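Local structure of GGDEF and EAL domain-containing protein (Vibrio cholerae O1 str. 2010EL-1786, 6PWK) at residues 298-303 with 327-332. The protein binds the second messenger c-di-GMP and probably acts as a receptor controlling large adhesins in cell adhesion and biofilm formation in Vibrio cholerae. Residues are numbered along the deposited sequence; the frame is centred on the assembly and turned at random.
Sequences ANLLHF and AGADFG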
loop_
_atom_site.group_PDB
_atom_site.type_symbol
_atom_site.label_atom_id
_atom_site.label_comp_id
_atom_site.label_asym_id
_atom_site.label_seq_id
_atom_site.Cartn_x
_atom_site.Cartn_y
_atom_site.Cartn_z
ATOM N N ALA A 298 8.994 -22.290 21.772
ATOM C CA ALA A 298 9.497 -21.290 20.833
ATOM C C ALA A 298 10.789 -21.743 20.166
ATOM O O ALA A 298 11.029 -21.439 18.991
ATOM C CB ALA A 298 9.702 -19.957 21.551
ATOM N N ASN A 299 11.635 -22.471 20.896
ATOM C CA ASN A 299 12.888 -22.953 20.325
ATOM C C ASN A 299 12.682 -24.030 19.269
ATOM O O ASN A 299 13.639 -24.373 18.566
ATOM C CB ASN A 299 13.804 -23.477 21.433
ATOM C CG ASN A 299 13.107 -24.463 22.351
ATOM O OD1 ASN A 299 12.534 -24.082 23.372
ATOM N ND2 ASN A 299 13.153 -25.741 21.992
ATOM N N LEU A 300 11.468 -24.562 19.133
ATOM C CA LEU A 300 11.167 -25.618 18.175
ATOM C C LEU A 300 10.437 -25.100 16.940
ATOM O O LEU A 300 9.855 -25.896 16.195
ATOM C CB LEU A 300 10.344 -26.718 18.848
ATOM C CG LEU A 300 10.982 -27.449 20.031
ATOM C CD1 LEU A 300 9.963 -28.342 20.719
ATOM C CD2 LEU A 300 12.179 -28.262 19.568
ATOM N N LEU A 301 10.453 -23.789 16.707
ATOM C CA LEU A 301 9.739 -23.179 15.591
ATOM C C LEU A 301 10.734 -22.508 14.657
ATOM O O LEU A 301 11.454 -21.590 15.063
ATOM C CB LEU A 301 8.706 -22.162 16.084
ATOM C CG LEU A 301 7.425 -22.707 16.716
ATOM C CD1 LEU A 301 6.585 -21.572 17.274
ATOM C CD2 LEU A 301 6.629 -23.508 15.703
ATOM N N HIS A 302 10.769 -22.967 13.409
ATOM C CA HIS A 302 11.526 -22.326 12.341
ATOM C C HIS A 302 10.533 -21.715 11.362
ATOM O O HIS A 302 9.655 -22.415 10.849
ATOM C CB HIS A 302 12.437 -23.325 11.626
ATOM C CG HIS A 302 13.577 -23.818 12.462
ATOM N ND1 HIS A 302 14.543 -24.669 11.972
ATOM C CD2 HIS A 302 13.907 -23.578 13.753
ATOM C CE1 HIS A 302 15.420 -24.933 12.925
ATOM N NE2 HIS A 302 15.055 -24.283 14.016
ATOM N N PHE A 303 10.665 -20.418 11.109
ATOM C CA PHE A 303 9.784 -19.715 10.186
ATOM C C PHE A 303 10.461 -19.620 8.825
ATOM O O PHE A 303 11.505 -18.975 8.689
ATOM C CB PHE A 303 9.420 -18.331 10.722
ATOM C CG PHE A 303 8.477 -18.369 11.890
ATOM C CD1 PHE A 303 7.114 -18.508 11.692
ATOM C CD2 PHE A 303 8.954 -18.281 13.188
ATOM C CE1 PHE A 303 6.243 -18.551 12.764
ATOM C CE2 PHE A 303 8.088 -18.322 14.265
ATOM C CZ PHE A 303 6.731 -18.458 14.053
ATOM N N ALA A 327 11.490 -13.613 20.621
ATOM C CA ALA A 327 10.648 -14.527 21.378
ATOM C C ALA A 327 11.230 -15.931 21.478
ATOM O O ALA A 327 10.547 -16.839 21.963
ATOM C CB ALA A 327 9.252 -14.585 20.758
ATOM N N GLY A 328 12.465 -16.135 21.030
ATOM C CA GLY A 328 13.102 -17.430 21.151
ATOM C C GLY A 328 12.899 -18.374 19.990
ATOM O O GLY A 328 13.138 -19.578 20.140
ATOM N N ALA A 329 12.459 -17.878 18.841
ATOM C CA ALA A 329 12.327 -18.676 17.636
ATOM C C ALA A 329 13.414 -18.267 16.643
ATOM O O ALA A 329 14.306 -17.471 16.960
ATOM C CB ALA A 329 10.920 -18.527 17.055
ATOM N N ASP A 330 13.344 -18.816 15.432
ATOM C CA ASP A 330 14.321 -18.501 14.400
ATOM C C ASP A 330 13.644 -18.598 13.038
ATOM O O ASP A 330 12.460 -18.927 12.933
ATOM C CB ASP A 330 15.539 -19.424 14.498
ATOM C CG ASP A 330 16.822 -18.738 14.075
ATOM O OD1 ASP A 330 16.743 -17.744 13.323
ATOM O OD2 ASP A 330 17.907 -19.191 14.497
ATOM N N PHE A 331 14.412 -18.311 11.987
ATOM C CA PHE A 331 13.855 -18.225 10.644
ATOM C C PHE A 331 14.888 -18.677 9.620
ATOM O O PHE A 331 16.091 -18.716 9.893
ATOM C CB PHE A 331 13.383 -16.800 10.325
ATOM C CG PHE A 331 14.489 -15.781 10.326
ATOM C CD1 PHE A 331 15.177 -15.479 9.162
ATOM C CD2 PHE A 331 14.842 -15.127 11.495
ATOM C CE1 PHE A 331 16.197 -14.546 9.163
ATOM C CE2 PHE A 331 15.858 -14.192 11.502
ATOM C CZ PHE A 331 16.537 -13.901 10.335
ATOM N N GLY A 332 14.394 -19.005 8.424
ATOM C CA GLY A 332 15.238 -19.379 7.308
ATOM C C GLY A 332 14.678 -18.843 6.004
ATOM O O GLY A 332 13.625 -18.204 5.978
#
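With CG anti to its carbonyl carbon (chi1 -72°), F303 lays its ring back along the strand, and its edge meets A329, CE2 lying 4.0 Å from A329 CB in the plane of the ring. F331 takes the other course: the backbone sets its CB 3.3 Å from F303 O, while chi1 (63°) turns the ring off toward C321 and R325 of helix 314-326. The methyl of A329 is small enough to fit here, and A329 CB also lies 4.4 Å from L301 CB. Parallel pairing ties the backbones: F303 N donates to D330 O at 3.0 Å and G332 N to F303 O at 2.9 Å, whereas D330 N to L301 O is weak. These neighbouring parallel strands of the EAL-domain barrel are joined by a beta-alpha-beta crossover through helices 307-312 and 314-326. The second helix ends in a Schellman motif with G328 as its C-prime residue; glycine, having no side chain, readily adopts the positive phi (90°) needed there. D330 and H302 share one face of the sheet. The aspartate OD1 accepts F331 N at 2.7 Å and salt-bridges R325, joining strand start to helix end, while H302 is hydrogen-bonded through ND1 to H216 and through NE2 to K352. On the other face, large apolar F303 suits the buried layer of I253, I287 and V324.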